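Local coordinates for protein D-hydantoinase (Ralstonia pickettii, PDB 1NFG) that probably catalyses the stereospecific hydrolysis of the cyclic amide bond of D-hydantoin derivatives, using two zinc ions in each subunit, at residues 202-205 with 206-210. Residues are numbered along the deposited sequence; the frame is centred on the assembly and turned at random.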
loop_
_atom_site.group_PDB
_atom_site.type_symbol
_atom_site.label_atom_id
_atom_site.label_comp_id
_atom_site.label_asym_id
_atom_site.label_seq_id
_atom_site.Cartn_x
_atom_site.Cartn_y
_atom_site.Cartn_z
ATOM N N ALA A 202 29.276 -20.576 -6.541
ATOM C CA ALA A 202 29.507 -20.339 -5.116
ATOM C C ALA A 202 28.187 -20.312 -4.329
ATOM O O ALA A 202 27.113 -20.114 -4.898
ATOM C CB ALA A 202 30.257 -19.031 -4.924
ATOM N N PRO A 203 28.256 -20.506 -3.002
ATOM C CA PRO A 203 27.076 -20.507 -2.135
ATOM C C PRO A 203 26.186 -19.274 -2.263
ATOM O O PRO A 203 24.960 -19.377 -2.164
ATOM C CB PRO A 203 27.679 -20.628 -0.743
ATOM C CG PRO A 203 28.902 -21.457 -0.991
ATOM C CD PRO A 203 29.471 -20.808 -2.224
ATOM N N ILE A 204 26.799 -18.114 -2.482
ATOM C CA ILE A 204 26.052 -16.866 -2.605
ATOM C C ILE A 204 24.910 -16.976 -3.596
ATOM O O ILE A 204 23.844 -16.385 -3.408
ATOM C CB ILE A 204 26.935 -15.725 -3.089
ATOM C CG1 ILE A 204 28.350 -15.902 -2.538
ATOM C CG2 ILE A 204 26.325 -14.393 -2.648
ATOM C CD1 ILE A 204 29.374 -14.933 -3.128
ATOM N N TYR A 205 25.137 -17.729 -4.662
ATOM C CA TYR A 205 24.117 -17.882 -5.681
ATOM C C TYR A 205 22.896 -18.655 -5.217
ATOM O O TYR A 205 21.875 -18.691 -5.901
ATOM C CB TYR A 205 24.748 -18.479 -6.939
ATOM C CG TYR A 205 25.736 -17.498 -7.524
ATOM C CD1 TYR A 205 25.295 -16.295 -8.082
ATOM C CD2 TYR A 205 27.111 -17.698 -7.394
ATOM C CE1 TYR A 205 26.194 -15.310 -8.485
ATOM C CE2 TYR A 205 28.022 -16.715 -7.795
ATOM C CZ TYR A 205 27.554 -15.523 -8.336
ATOM O OH TYR A 205 28.440 -14.532 -8.699
ATOM N N HIS A 206 22.991 -19.263 -4.042
ATOM C CA HIS A 206 21.840 -19.967 -3.510
ATOM C C HIS A 206 20.841 -18.868 -3.167
ATOM O O HIS A 206 19.647 -18.997 -3.413
ATOM C CB HIS A 206 22.199 -20.747 -2.242
ATOM C CG HIS A 206 21.004 -21.257 -1.493
ATOM N ND1 HIS A 206 20.114 -22.159 -2.036
ATOM C CD2 HIS A 206 20.532 -20.960 -0.259
ATOM C CE1 HIS A 206 19.143 -22.394 -1.171
ATOM N NE2 HIS A 206 19.372 -21.679 -0.084
ATOM N N ALA A 207 21.349 -17.776 -2.605
ATOM C CA ALA A 207 20.507 -16.652 -2.220
ATOM C C ALA A 207 20.031 -15.858 -3.431
ATOM O O ALA A 207 18.830 -15.611 -3.591
ATOM C CB ALA A 207 21.265 -15.741 -1.263
ATOM N N LEU A 208 20.970 -15.463 -4.285
ATOM C CA LEU A 208 20.625 -14.684 -5.466
ATOM C C LEU A 208 19.669 -15.428 -6.399
ATOM O O LEU A 208 18.877 -14.800 -7.109
ATOM C CB LEU A 208 21.894 -14.293 -6.222
ATOM C CG LEU A 208 22.940 -13.567 -5.366
ATOM C CD1 LEU A 208 24.163 -13.244 -6.209
ATOM C CD2 LEU A 208 22.344 -12.297 -4.781
ATOM N N SER A 209 19.728 -16.758 -6.392
ATOM C CA SER A 209 18.859 -17.544 -7.260
ATOM C C SER A 209 17.420 -17.568 -6.763
ATOM O O SER A 209 16.514 -18.013 -7.471
ATOM C CB SER A 209 19.391 -18.979 -7.412
ATOM O OG SER A 209 19.386 -19.693 -6.188
ATOM N N ARG A 210 17.209 -17.100 -5.539
ATOM C CA ARG A 210 15.866 -17.054 -4.983
ATOM C C ARG A 210 15.675 -15.819 -4.107
ATOM O O ARG A 210 15.542 -15.902 -2.885
ATOM C CB ARG A 210 15.545 -18.354 -4.225
ATOM C CG ARG A 210 16.665 -18.917 -3.382
ATOM C CD ARG A 210 16.598 -20.443 -3.320
ATOM N NE ARG A 210 15.270 -20.952 -2.977
ATOM C CZ ARG A 210 14.782 -22.106 -3.430
ATOM N NH1 ARG A 210 15.510 -22.862 -4.240
ATOM N NH2 ARG A 210 13.568 -22.506 -3.089
#
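With CG beside the backbone N in both residues (chi1 -66° in Tyr205, -54° in Leu208), the two side chains, three residues apart, cross at a slant, and an extended chi2 brings Leu208 CD1 against the CD1-CE1 side of the Tyr205 ring. The methyl reaches the ring obliquely, 3.7 Å from Tyr205 CE1, while Ile204 CG2 lies more loosely, 4.3 Å from Leu208 CD1. Phe195 of helix 185-197 meets both Tyr205 and Leu208. The backbone beneath is a single short helix, 204-208, in the metal-dependent amidohydrolase (TIM-barrel) fold, following helix 185-197 and preceding helix 212-229. One i to i+4 bond runs from Leu208 N to Ile204 O; a second, toward the other end, joins Ser209 N to Tyr205 O at 2.9 Å. Ser209 OG folds back to within 2.7 Å of that same Tyr205 oxygen and also lies 2.9 Å from His206 O. His206 takes the other course: CG anti to its N (chi1 168°) sends the imidazole away from the turn, where NE2 hydrogen-bonds to Phe285 O and the side chain touches Thr286 and Asn335, probable substrate-binding residues.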